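Side-chain contacts in putative aminomethyltransferase (Leptospirillum rubarum, PDB 3TTG), which probably binds a folate and may transfer one-carbon units, as the T-protein of the glycine cleavage system does: residues 133-138 and 168-173; 38-43 and 199-204; 152-157 and 164-169; 139-144 and 222-227. All coordinates share one frame; numbering follows the deposited sequence.

All four contacts lie in the folate-binding domain and gather round its mixed sheet. Interactions 1 and 4 use successive parts of strand 135-141 and are buried: the first is aromatic, reaching over an intervening strand, while the second lays a valine methyl on a tyrosine ring of helix 218-227. Interaction 2 is partly buried and brings helix 197-211 onto the opposite face of the sheet from interaction 4; its leucines and tyrosine meet Ile-138 of interaction 1. Interaction 3 lies at the surface, where an apolar sandwich is joined by a salt bridge, and it shares Gly-168 and Gly-169 with interaction 1.

Interaction 1. Residues 133-138 and 168-173; sequences DHFREI and GGYVLI
Phe-135 swings its ring against Gly-169 and Tyr-170, its CZ lying 3.8 Å from Tyr-170 CE2. The two rings form an offset edge-to-face pair, with centroids 5.7 Å apart and planes at 75°, in which the edge of Tyr-170 is directed to the face of Phe-135. With CG beside the backbone N and anti to the carbonyl carbon (chi1 -53°), the phenylalanine leans across to the backbone of the other segment, and its CE1 rests 3.8 Å from Gly-169 CA. Glycine suits that place: at phi 93° a side chain would collide with the preceding carbonyl oxygen. On one face of the Phe-135 ring lies the CB of His-134, while Tyr-170 meets the ring of Phe-162, on the adjacent strand 161-164, with the two planes nearly parallel, so a small group of aromatics builds up. Strands 135-141 and 170-173 are not adjacent, since strand 187-193 runs between them and bonds to both, and large rings suit the span. The pair thus covers one face of the mixed, largely antiparallel sheet of the folate-binding domain, reaching across strand 187-193.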
loop_
_atom_site.group_PDB
_atom_site.type_symbol
_atom_site.label_atom_id
_atom_site.label_comp_id
_atom_site.label_asym_id
_atom_site.label_seq_id
_atom_site.Cartn_x
_atom_site.Cartn_y
_atom_site.Cartn_z
ATOM N N ASP A 133 -16.234 11.825 -5.057
ATOM C CA ASP A 133 -16.712 12.977 -4.285
ATOM C C ASP A 133 -17.840 12.586 -3.298
ATOM O O ASP A 133 -18.186 13.402 -2.447
ATOM C CB ASP A 133 -17.179 14.097 -5.230
ATOM C CG ASP A 133 -16.073 14.617 -6.136
ATOM O OD1 ASP A 133 -14.926 14.692 -5.682
ATOM O OD2 ASP A 133 -16.334 14.810 -7.328
ATOM N N HIS A 134 -18.376 11.347 -3.358
ATOM C CA HIS A 134 -19.465 10.941 -2.445
ATOM C C HIS A 134 -18.945 10.504 -1.069
ATOM O O HIS A 134 -19.752 10.386 -0.150
ATOM C CB HIS A 134 -20.274 9.760 -3.058
ATOM C CG HIS A 134 -20.923 10.107 -4.362
ATOM N ND1 HIS A 134 -21.956 9.338 -4.880
ATOM C CD2 HIS A 134 -20.783 11.213 -5.134
ATOM C CE1 HIS A 134 -22.346 9.960 -5.987
ATOM N NE2 HIS A 134 -21.669 11.093 -6.174
ATOM N N PHE A 135 -17.632 10.240 -0.922
ATOM C CA PHE A 135 -17.088 9.679 0.319
ATOM C C PHE A 135 -15.870 10.400 0.856
ATOM O O PHE A 135 -15.059 10.873 0.069
ATOM C CB PHE A 135 -16.663 8.235 0.044
ATOM C CG PHE A 135 -17.758 7.398 -0.581
ATOM C CD1 PHE A 135 -18.873 7.009 0.163
ATOM C CD2 PHE A 135 -17.693 7.020 -1.916
ATOM C CE1 PHE A 135 -19.895 6.275 -0.422
ATOM C CE2 PHE A 135 -18.743 6.312 -2.513
ATOM C CZ PHE A 135 -19.839 5.963 -1.776
ATOM N N ARG A 136 -15.734 10.439 2.181
ATOM C CA ARG A 136 -14.528 10.876 2.912
ATOM C C ARG A 136 -13.821 9.584 3.426
ATOM O O ARG A 136 -14.491 8.719 3.995
ATOM C CB ARG A 136 -14.912 11.804 4.076
ATOM C CG ARG A 136 -15.371 13.240 3.695
ATOM C CD ARG A 136 -14.266 14.102 3.078
ATOM N NE ARG A 136 -13.036 14.018 3.869
ATOM C CZ ARG A 136 -12.708 14.792 4.898
ATOM N NH1 ARG A 136 -13.494 15.803 5.266
ATOM N NH2 ARG A 136 -11.568 14.595 5.539
ATOM N N GLU A 137 -12.495 9.460 3.270
ATOM C CA GLU A 137 -11.749 8.304 3.763
ATOM C C GLU A 137 -11.219 8.557 5.206
ATOM O O GLU A 137 -10.798 9.666 5.554
ATOM C CB GLU A 137 -10.611 7.933 2.813
ATOM C CG GLU A 137 -10.013 6.559 3.093
ATOM C CD GLU A 137 -8.882 6.092 2.181
ATOM O OE1 GLU A 137 -8.453 6.858 1.291
ATOM O OE2 GLU A 137 -8.326 5.005 2.454
ATOM N N ILE A 138 -11.383 7.572 6.069
ATOM C CA ILE A 138 -10.815 7.569 7.432
ATOM C C ILE A 138 -10.066 6.291 7.508
ATOM O O ILE A 138 -10.641 5.248 7.183
ATOM C CB ILE A 138 -11.856 7.654 8.582
ATOM C CG1 ILE A 138 -12.862 8.782 8.389
ATOM C CG2 ILE A 138 -11.154 7.713 9.945
ATOM C CD1 ILE A 138 -14.022 8.843 9.444
ATOM N N GLY A 168 -24.630 3.308 3.992
ATOM C CA GLY A 168 -23.990 3.739 2.757
ATOM C C GLY A 168 -22.506 3.814 3.065
ATOM O O GLY A 168 -22.101 3.967 4.219
ATOM N N GLY A 169 -21.694 3.723 2.064
ATOM C CA GLY A 169 -20.255 3.727 2.317
ATOM C C GLY A 169 -19.694 2.325 2.450
ATOM O O GLY A 169 -20.422 1.339 2.352
ATOM N N TYR A 170 -18.395 2.226 2.607
ATOM C CA TYR A 170 -17.722 0.927 2.513
ATOM C C TYR A 170 -16.593 0.786 3.498
ATOM O O TYR A 170 -15.953 1.774 3.866
ATOM C CB TYR A 170 -17.118 0.734 1.079
ATOM C CG TYR A 170 -18.101 0.865 -0.055
ATOM C CD1 TYR A 170 -18.824 -0.237 -0.505
ATOM C CD2 TYR A 170 -18.410 2.106 -0.597
ATOM C CE1 TYR A 170 -19.786 -0.115 -1.503
ATOM C CE2 TYR A 170 -19.390 2.242 -1.585
ATOM C CZ TYR A 170 -20.093 1.131 -2.016
ATOM O OH TYR A 170 -21.070 1.230 -2.980
ATOM N N VAL A 171 -16.251 -0.451 3.824
ATOM C CA VAL A 171 -15.073 -0.695 4.643
ATOM C C VAL A 171 -14.207 -1.693 3.922
ATOM O O VAL A 171 -14.681 -2.761 3.531
ATOM C CB VAL A 171 -15.364 -1.172 6.085
ATOM C CG1 VAL A 171 -14.067 -1.255 6.896
ATOM C CG2 VAL A 171 -16.328 -0.238 6.772
ATOM N N LEU A 172 -12.942 -1.366 3.795
ATOM C CA LEU A 172 -11.899 -2.222 3.260
ATOM C C LEU A 172 -11.034 -2.667 4.427
ATOM O O LEU A 172 -10.397 -1.794 5.069
ATOM C CB LEU A 172 -10.998 -1.497 2.252
ATOM C CG LEU A 172 -11.546 -1.082 0.858
ATOM C CD1 LEU A 172 -12.791 -0.219 0.981
ATOM C CD2 LEU A 172 -10.494 -0.306 0.087
ATOM N N ILE A 173 -10.912 -3.974 4.659
ATOM C CA ILE A 173 -9.958 -4.477 5.645
ATOM C C ILE A 173 -8.903 -5.149 4.832
ATOM O O ILE A 173 -9.194 -6.130 4.152
ATOM C CB ILE A 173 -10.498 -5.388 6.739
ATOM C CG1 ILE A 173 -11.763 -4.862 7.412
ATOM C CG2 ILE A 173 -9.401 -5.672 7.765
ATOM C CD1 ILE A 173 -11.671 -3.632 8.031
#

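Interaction 2. Residues 38-43 and 199-204; sequences LFYPSV and TTQKSL
Helix 197-211 packs on one face of the mixed sheet, and here it meets the end of strand 37-39 and the loop that follows. Leu-38 points at the helix and crosses Leu-204 at a slant, its CD2 lying 3.9 Å from Leu-204 CB. The CD1 methyls of Leu-38 and Leu-204 also approach each other, at 4.0 Å. Two branched aliphatic chains suit this buried seam, a helix-on-sheet layer, here on a largely antiparallel sheet; Ile-138 of the neighbouring strand 135-141 fills in beside both leucines and reaches Tyr-40 as well. Farther along, Tyr-40 presses the end of its ring into the helix surface, with OH 3.5 Å from Gln-201 CA and 3.6 Å from Gln-201 CG. The same oxygen touches Leu-204, so it is enclosed by carbon, and it finds no hydrogen-bond partner in the model, a probable cost of the close fit. Gln-201 leaves the helix with CG anti to its backbone N (chi1 179°) and continues extended, which carries its amide over one face of the tyrosine ring. There NE2 stands 3.8 Å from Tyr-40 CE1, displaced toward the rim of the ring, and the amide plane is turned 66° from the ring plane. A long, flexible glutamine suits this partly exposed position, where its CG can touch the phenol end while its amide lies over the ring face.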
loop_
_atom_site.group_PDB
_atom_site.type_symbol
_atom_site.label_atom_id
_atom_site.label_comp_id
_atom_site.label_asym_id
_atom_site.label_seq_id
_atom_site.Cartn_x
_atom_site.Cartn_y
_atom_site.Cartn_z
ATOM N N LEU A 38 -5.532 6.349 14.226
ATOM C CA LEU A 38 -6.566 6.933 13.366
ATOM C C LEU A 38 -5.922 7.998 12.495
ATOM O O LEU A 38 -5.137 8.817 13.002
ATOM C CB LEU A 38 -7.615 7.512 14.324
ATOM C CG LEU A 38 -8.751 8.301 13.775
ATOM C CD1 LEU A 38 -9.562 7.489 12.803
ATOM C CD2 LEU A 38 -9.613 8.762 14.876
ATOM N N PHE A 39 -6.222 7.987 11.169
ATOM C CA PHE A 39 -5.660 8.929 10.219
ATOM C C PHE A 39 -6.701 9.418 9.234
ATOM O O PHE A 39 -7.401 8.601 8.628
ATOM C CB PHE A 39 -4.483 8.271 9.462
ATOM C CG PHE A 39 -3.857 9.165 8.420
ATOM C CD1 PHE A 39 -3.217 10.346 8.786
ATOM C CD2 PHE A 39 -3.885 8.820 7.072
ATOM C CE1 PHE A 39 -2.626 11.162 7.828
ATOM C CE2 PHE A 39 -3.288 9.635 6.116
ATOM C CZ PHE A 39 -2.689 10.815 6.488
ATOM N N TYR A 40 -6.736 10.748 8.983
ATOM C CA TYR A 40 -7.647 11.357 8.014
ATOM C C TYR A 40 -6.856 11.835 6.811
ATOM O O TYR A 40 -6.261 12.895 6.870
ATOM C CB TYR A 40 -8.427 12.504 8.639
ATOM C CG TYR A 40 -9.384 12.048 9.707
ATOM C CD1 TYR A 40 -10.697 11.731 9.401
ATOM C CD2 TYR A 40 -8.991 11.978 11.032
ATOM C CE1 TYR A 40 -11.599 11.355 10.395
ATOM C CE2 TYR A 40 -9.878 11.604 12.033
ATOM C CZ TYR A 40 -11.175 11.272 11.712
ATOM O OH TYR A 40 -12.020 10.844 12.701
ATOM N N PRO A 41 -6.750 11.062 5.735
ATOM C CA PRO A 41 -5.932 11.531 4.589
ATOM C C PRO A 41 -6.470 12.790 3.945
ATOM O O PRO A 41 -7.686 12.974 3.860
ATOM C CB PRO A 41 -5.980 10.345 3.603
ATOM C CG PRO A 41 -7.120 9.588 3.983
ATOM C CD PRO A 41 -7.390 9.764 5.431
ATOM N N SER A 42 -5.562 13.659 3.529
ATOM C CA SER A 42 -5.864 14.908 2.858
ATOM C C SER A 42 -6.433 14.609 1.472
ATOM O O SER A 42 -7.339 15.288 0.987
ATOM C CB SER A 42 -4.592 15.766 2.760
ATOM O OG SER A 42 -4.868 16.939 2.016
ATOM N N VAL A 43 -5.919 13.550 0.851
ATOM C CA VAL A 43 -6.414 13.086 -0.435
ATOM C C VAL A 43 -6.667 11.595 -0.275
ATOM O O VAL A 43 -5.738 10.828 -0.043
ATOM C CB VAL A 43 -5.427 13.405 -1.595
ATOM C CG1 VAL A 43 -6.020 12.951 -2.930
ATOM C CG2 VAL A 43 -5.094 14.928 -1.642
ATOM N N THR A 199 -20.270 13.333 11.905
ATOM C CA THR A 199 -20.818 12.443 12.934
ATOM C C THR A 199 -19.850 11.278 13.204
ATOM O O THR A 199 -19.665 10.919 14.353
ATOM C CB THR A 199 -22.193 11.913 12.498
ATOM O OG1 THR A 199 -23.076 13.020 12.378
ATOM C CG2 THR A 199 -22.780 10.913 13.488
ATOM N N THR A 200 -19.320 10.638 12.170
ATOM C CA THR A 200 -18.386 9.490 12.316
ATOM C C THR A 200 -17.082 9.956 12.957
ATOM O O THR A 200 -16.559 9.284 13.826
ATOM C CB THR A 200 -18.145 8.832 10.970
ATOM O OG1 THR A 200 -19.413 8.469 10.445
ATOM C CG2 THR A 200 -17.250 7.562 11.051
ATOM N N GLN A 201 -16.573 11.106 12.524
ATOM C CA GLN A 201 -15.402 11.760 13.094
ATOM C C GLN A 201 -15.563 12.002 14.620
ATOM O O GLN A 201 -14.639 11.684 15.377
ATOM C CB GLN A 201 -15.155 13.074 12.361
ATOM C CG GLN A 201 -13.974 13.882 12.865
ATOM C CD GLN A 201 -13.660 15.029 11.932
ATOM O OE1 GLN A 201 -14.425 15.998 11.833
ATOM N NE2 GLN A 201 -12.534 14.952 11.234
ATOM N N LYS A 202 -16.702 12.571 15.045
ATOM C CA LYS A 202 -17.054 12.840 16.463
ATOM C C LYS A 202 -17.098 11.513 17.242
ATOM O O LYS A 202 -16.457 11.392 18.300
ATOM C CB LYS A 202 -18.410 13.583 16.544
ATOM C CG LYS A 202 -18.911 13.890 17.966
ATOM C CD LYS A 202 -18.134 15.013 18.621
ATOM C CE LYS A 202 -18.736 15.425 19.959
ATOM N NZ LYS A 202 -18.584 14.371 21.003
ATOM N N SER A 203 -17.759 10.489 16.667
ATOM C CA SER A 203 -17.777 9.152 17.257
ATOM C C SER A 203 -16.357 8.606 17.421
ATOM O O SER A 203 -16.008 8.169 18.512
ATOM C CB SER A 203 -18.608 8.185 16.437
ATOM O OG SER A 203 -19.986 8.483 16.630
ATOM N N LEU A 204 -15.514 8.687 16.373
ATOM C CA LEU A 204 -14.139 8.216 16.488
ATOM C C LEU A 204 -13.295 9.003 17.485
ATOM O O LEU A 204 -12.483 8.376 18.149
ATOM C CB LEU A 204 -13.471 8.217 15.119
ATOM C CG LEU A 204 -13.973 7.098 14.227
ATOM C CD1 LEU A 204 -13.589 7.316 12.817
ATOM C CD2 LEU A 204 -13.479 5.721 14.724
#

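Interaction 3. Residues 152-157 and 164-169; sequences LFDNNF and MLKNGG
Phe-153 presents one face of its ring to Leu-165, which sets a methyl on it in a CH-pi contact: Leu-165 CD2 is 3.8 Å from the centroid of the Phe-153 ring and 14° off its normal. The second methyl, CD1, reaches the outer part of the same ring, 3.9 Å from Phe-153 CZ. On the opposite face sits the CB of Leu-152, at the end of helix 145-152, so the ring is sandwiched between two leucines. Replacing Phe-153 with an alanine is likely to open a gap between them and leave Leu-165 CD2 without the surface it rests on. At the more exposed side, Asp-154 and Lys-166 meet at about a right angle in a salt bridge, with Lys-166 NZ 3.2 Å from Asp-154 OD2 and approaching nearly in line with its C-O bond. The lysine chain bends at chi3 (61°), which brings its end round to the carboxylate; a long lysine and a short aspartate, both exposed, suit this surface position. Leu-165 to Gly-168 make a type I turn, with Gly-168 N bonded to Leu-165 O. This is the connection of a beta hairpin, joining antiparallel strands 161-164 and 170-173, anchored by its flank to the loop after a helix.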
loop_
_atom_site.group_PDB
_atom_site.type_symbol
_atom_site.label_atom_id
_atom_site.label_comp_id
_atom_site.label_asym_id
_atom_site.label_seq_id
_atom_site.Cartn_x
_atom_site.Cartn_y
_atom_site.Cartn_z
ATOM N N LEU A 152 -18.357 1.231 16.094
ATOM C CA LEU A 152 -19.139 2.106 15.216
ATOM C C LEU A 152 -20.264 1.376 14.468
ATOM O O LEU A 152 -21.281 1.998 14.166
ATOM C CB LEU A 152 -18.270 2.768 14.138
ATOM C CG LEU A 152 -17.247 3.830 14.511
ATOM C CD1 LEU A 152 -16.354 4.138 13.293
ATOM C CD2 LEU A 152 -17.911 5.123 14.965
ATOM N N PHE A 153 -20.020 0.117 14.051
ATOM C CA PHE A 153 -20.913 -0.603 13.139
ATOM C C PHE A 153 -21.295 -1.985 13.636
ATOM O O PHE A 153 -20.642 -2.550 14.505
ATOM C CB PHE A 153 -20.213 -0.743 11.765
ATOM C CG PHE A 153 -19.539 0.520 11.274
ATOM C CD1 PHE A 153 -20.287 1.625 10.893
ATOM C CD2 PHE A 153 -18.157 0.608 11.210
ATOM C CE1 PHE A 153 -19.668 2.789 10.440
ATOM C CE2 PHE A 153 -17.534 1.781 10.774
ATOM C CZ PHE A 153 -18.296 2.862 10.379
ATOM N N ASP A 154 -22.322 -2.552 13.017
ATOM C CA ASP A 154 -22.870 -3.860 13.387
ATOM C C ASP A 154 -22.290 -4.983 12.507
ATOM O O ASP A 154 -21.576 -4.727 11.534
ATOM C CB ASP A 154 -24.418 -3.849 13.271
ATOM C CG ASP A 154 -25.114 -2.579 13.756
ATOM O OD1 ASP A 154 -24.547 -1.885 14.636
ATOM O OD2 ASP A 154 -26.215 -2.274 13.246
ATOM N N ASN A 155 -22.639 -6.231 12.867
ATOM C CA ASN A 155 -22.277 -7.503 12.231
ATOM C C ASN A 155 -20.801 -7.902 12.581
ATOM O O ASN A 155 -20.538 -8.072 13.778
ATOM C CB ASN A 155 -22.584 -7.525 10.714
ATOM C CG ASN A 155 -24.070 -7.460 10.418
ATOM O OD1 ASN A 155 -24.790 -8.462 10.530
ATOM N ND2 ASN A 155 -24.580 -6.283 10.063
ATOM N N ASN A 156 -19.868 -8.107 11.603
ATOM C CA ASN A 156 -18.546 -8.641 11.959
ATOM C C ASN A 156 -17.487 -8.392 10.880
ATOM O O ASN A 156 -17.821 -8.094 9.727
ATOM C CB ASN A 156 -18.635 -10.150 12.262
ATOM C CG ASN A 156 -19.306 -10.972 11.170
ATOM O OD1 ASN A 156 -20.299 -10.553 10.549
ATOM N ND2 ASN A 156 -18.800 -12.180 10.925
ATOM N N PHE A 157 -16.198 -8.476 11.276
ATOM C CA PHE A 157 -15.101 -8.097 10.391
ATOM C C PHE A 157 -13.852 -8.981 10.500
ATOM O O PHE A 157 -13.522 -9.519 11.566
ATOM C CB PHE A 157 -14.717 -6.639 10.686
ATOM C CG PHE A 157 -15.832 -5.614 10.545
ATOM C CD1 PHE A 157 -16.060 -4.974 9.340
ATOM C CD2 PHE A 157 -16.581 -5.222 11.643
ATOM C CE1 PHE A 157 -17.015 -3.956 9.235
ATOM C CE2 PHE A 157 -17.566 -4.238 11.526
ATOM C CZ PHE A 157 -17.787 -3.623 10.321
HETATM N N MSE A 164 -20.192 -3.291 2.467
HETATM C CA MSE A 164 -20.966 -2.062 2.331
HETATM C C MSE A 164 -21.610 -1.818 3.681
HETATM O O MSE A 164 -22.031 -2.764 4.332
HETATM C CB MSE A 164 -22.003 -2.129 1.215
HETATM C CG MSE A 164 -22.565 -0.745 0.864
HETATM SE SE MSE A 164 -23.805 -0.793 -0.613
HETATM C CE MSE A 164 -24.323 1.071 -0.546
ATOM N N LEU A 165 -21.522 -0.596 4.182
ATOM C CA LEU A 165 -22.104 -0.217 5.467
ATOM C C LEU A 165 -23.639 -0.013 5.250
ATOM O O LEU A 165 -24.069 0.374 4.155
ATOM C CB LEU A 165 -21.420 1.047 6.026
ATOM C CG LEU A 165 -19.958 0.902 6.357
ATOM C CD1 LEU A 165 -19.303 2.245 6.623
ATOM C CD2 LEU A 165 -19.767 -0.039 7.530
ATOM N N LYS A 166 -24.444 -0.310 6.253
ATOM C CA LYS A 166 -25.919 -0.241 6.075
ATOM C C LYS A 166 -26.391 1.196 5.762
ATOM O O LYS A 166 -27.329 1.408 4.988
ATOM C CB LYS A 166 -26.675 -0.834 7.280
ATOM C CG LYS A 166 -26.452 -0.193 8.639
ATOM C CD LYS A 166 -27.514 -0.666 9.663
ATOM C CE LYS A 166 -27.517 -2.165 9.931
ATOM N NZ LYS A 166 -28.459 -2.523 11.030
ATOM N N ASN A 167 -25.668 2.160 6.307
ATOM C CA ASN A 167 -25.887 3.594 6.106
ATOM C C ASN A 167 -25.337 4.131 4.757
ATOM O O ASN A 167 -25.560 5.293 4.435
ATOM C CB ASN A 167 -25.199 4.350 7.264
ATOM C CG ASN A 167 -23.767 3.899 7.539
ATOM O OD1 ASN A 167 -23.552 2.960 8.356
ATOM N ND2 ASN A 167 -22.777 4.456 6.783
ATOM N N GLY A 168 -24.630 3.308 3.992
ATOM C CA GLY A 168 -23.990 3.739 2.757
ATOM C C GLY A 168 -22.506 3.814 3.065
ATOM O O GLY A 168 -22.101 3.967 4.219
ATOM N N GLY A 169 -21.694 3.723 2.064
ATOM C CA GLY A 169 -20.255 3.727 2.317
ATOM C C GLY A 169 -19.694 2.325 2.450
ATOM O O GLY A 169 -20.422 1.339 2.352
#

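Interaction 4. Residues 139-144 and 222-227; sequences RLVGPE and LAYLTE
The end of strand 135-141 faces the last turns of helix 218-227, with the closest pair of CA atoms, those of Val-141 and Tyr-224, 8.8 Å apart. Beyond Val-141 the chain leaves the strand at Gly-142, whose phi of 106° would jam any side chain against the preceding carbonyl oxygen, and passes through Pro-143 to Glu-144 at the N-cap of helix 145-152. Tyr-224 spans the gap between the two backbones: its CG is anti to the backbone N (chi1 176°), sending the ring out from the helix toward the strand. Val-141 CG2 stands over the middle of one ring face as a CH-pi contact, 3.8 Å from the Tyr-224 centroid and 11° off the normal. Val-141 CB also touches the ring, 3.6 Å from Tyr-224 CE2. A beta-branched valine suits the strand and offers this compact surface to the ring. Leu-140, pointing the other way, packs on helix 145-152, so the sheet has helices on both faces, the layered build of the folate-binding domain. The phenol oxygen ends beside the glycine backbone, 3.5 Å from Gly-142 N, a contact rather than a hydrogen bond. A serine in place of Tyr-224 would probably leave Val-141 without its aromatic partner and open a gap between strand and helix. Within the helix, Leu-222 O accepts a hydrogen bond from Thr-226 OG1 at 2.7 Å and another from Thr-226 N, which comes from the opposite face of the carbonyl plane. Thr-226 and Glu-227 also bond to Ser-314 and Ser-316 of strand 306-316, in the C-terminal barrel.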
loop_
_atom_site.group_PDB
_atom_site.type_symbol
_atom_site.label_atom_id
_atom_site.label_comp_id
_atom_site.label_asym_id
_atom_site.label_seq_id
_atom_site.Cartn_x
_atom_site.Cartn_y
_atom_site.Cartn_z
ATOM N N ARG A 139 -8.825 6.322 7.985
ATOM C CA ARG A 139 -8.042 5.092 8.100
ATOM C C ARG A 139 -7.773 4.710 9.528
ATOM O O ARG A 139 -7.464 5.567 10.389
ATOM C CB ARG A 139 -6.726 5.216 7.381
ATOM C CG ARG A 139 -6.944 5.404 5.921
ATOM C CD ARG A 139 -5.691 5.348 5.144
ATOM N NE ARG A 139 -5.956 5.782 3.765
ATOM C CZ ARG A 139 -5.068 6.353 2.946
ATOM N NH1 ARG A 139 -3.805 6.475 3.309
ATOM N NH2 ARG A 139 -5.445 6.794 1.746
ATOM N N LEU A 140 -7.795 3.369 9.762
ATOM C CA LEU A 140 -7.502 2.789 11.055
ATOM C C LEU A 140 -6.321 1.857 10.910
ATOM O O LEU A 140 -6.273 1.130 9.921
ATOM C CB LEU A 140 -8.707 2.002 11.592
ATOM C CG LEU A 140 -9.922 2.797 12.093
ATOM C CD1 LEU A 140 -11.090 1.816 12.345
ATOM C CD2 LEU A 140 -9.588 3.582 13.324
ATOM N N VAL A 141 -5.364 1.871 11.873
ATOM C CA VAL A 141 -4.254 0.924 11.867
ATOM C C VAL A 141 -4.060 0.349 13.267
ATOM O O VAL A 141 -4.334 1.035 14.237
ATOM C CB VAL A 141 -2.922 1.527 11.347
ATOM C CG1 VAL A 141 -3.040 2.010 9.904
ATOM C CG2 VAL A 141 -2.422 2.659 12.240
ATOM N N GLY A 142 -3.521 -0.869 13.361
ATOM C CA GLY A 142 -3.156 -1.445 14.643
ATOM C C GLY A 142 -4.037 -2.539 15.172
ATOM O O GLY A 142 -5.111 -2.805 14.623
ATOM N N PRO A 143 -3.550 -3.184 16.262
ATOM C CA PRO A 143 -4.190 -4.414 16.758
ATOM C C PRO A 143 -5.643 -4.308 17.202
ATOM O O PRO A 143 -6.339 -5.327 17.171
ATOM C CB PRO A 143 -3.298 -4.838 17.942
ATOM C CG PRO A 143 -2.419 -3.720 18.224
ATOM C CD PRO A 143 -2.278 -2.931 16.968
ATOM N N GLU A 144 -6.101 -3.113 17.608
ATOM C CA GLU A 144 -7.482 -2.915 18.055
ATOM C C GLU A 144 -8.396 -2.362 16.945
ATOM O O GLU A 144 -9.521 -1.983 17.235
ATOM C CB GLU A 144 -7.486 -1.990 19.286
ATOM C CG GLU A 144 -6.823 -2.642 20.494
ATOM C CD GLU A 144 -6.681 -1.770 21.728
ATOM O OE1 GLU A 144 -7.334 -0.702 21.791
ATOM O OE2 GLU A 144 -5.899 -2.152 22.632
ATOM N N LEU A 222 2.829 8.010 8.104
ATOM C CA LEU A 222 3.895 7.529 7.217
ATOM C C LEU A 222 5.010 6.783 7.984
ATOM O O LEU A 222 5.507 5.790 7.459
ATOM C CB LEU A 222 4.509 8.661 6.367
ATOM C CG LEU A 222 4.177 8.630 4.909
ATOM C CD1 LEU A 222 4.865 7.397 4.217
ATOM C CD2 LEU A 222 2.641 8.552 4.658
ATOM N N ALA A 223 5.424 7.269 9.188
ATOM C CA ALA A 223 6.399 6.586 10.021
ATOM C C ALA A 223 5.873 5.190 10.384
ATOM O O ALA A 223 6.607 4.191 10.262
ATOM C CB ALA A 223 6.690 7.412 11.261
ATOM N N TYR A 224 4.581 5.113 10.774
ATOM C CA TYR A 224 3.958 3.856 11.118
ATOM C C TYR A 224 4.042 2.876 9.918
ATOM O O TYR A 224 4.481 1.722 10.078
ATOM C CB TYR A 224 2.480 4.076 11.570
ATOM C CG TYR A 224 1.782 2.767 11.840
ATOM C CD1 TYR A 224 1.671 2.266 13.128
ATOM C CD2 TYR A 224 1.212 2.036 10.807
ATOM C CE1 TYR A 224 1.063 1.029 13.375
ATOM C CE2 TYR A 224 0.606 0.800 11.039
ATOM C CZ TYR A 224 0.550 0.291 12.326
ATOM O OH TYR A 224 -0.093 -0.905 12.570
ATOM N N LEU A 225 3.626 3.329 8.727
ATOM C CA LEU A 225 3.683 2.455 7.534
ATOM C C LEU A 225 5.121 2.040 7.209
ATOM O O LEU A 225 5.378 0.884 6.809
ATOM C CB LEU A 225 3.066 3.109 6.290
ATOM C CG LEU A 225 1.578 3.434 6.345
ATOM C CD1 LEU A 225 1.166 4.120 5.063
ATOM C CD2 LEU A 225 0.731 2.217 6.655
ATOM N N THR A 226 6.070 2.966 7.382
ATOM C CA THR A 226 7.502 2.617 7.091
ATOM C C THR A 226 8.018 1.611 8.133
ATOM O O THR A 226 8.744 0.669 7.760
ATOM C CB THR A 226 8.378 3.871 7.027
ATOM O OG1 THR A 226 7.680 4.787 6.149
ATOM C CG2 THR A 226 9.796 3.567 6.448
ATOM N N GLU A 227 7.626 1.781 9.412
ATOM C CA GLU A 227 7.979 0.815 10.492
ATOM C C GLU A 227 7.434 -0.603 10.182
ATOM O O GLU A 227 8.085 -1.595 10.512
ATOM C CB GLU A 227 7.467 1.305 11.868
ATOM C CG GLU A 227 8.336 2.397 12.474
ATOM C CD GLU A 227 7.788 3.141 13.684
ATOM O OE1 GLU A 227 6.566 3.076 13.931
ATOM O OE2 GLU A 227 8.585 3.767 14.412
#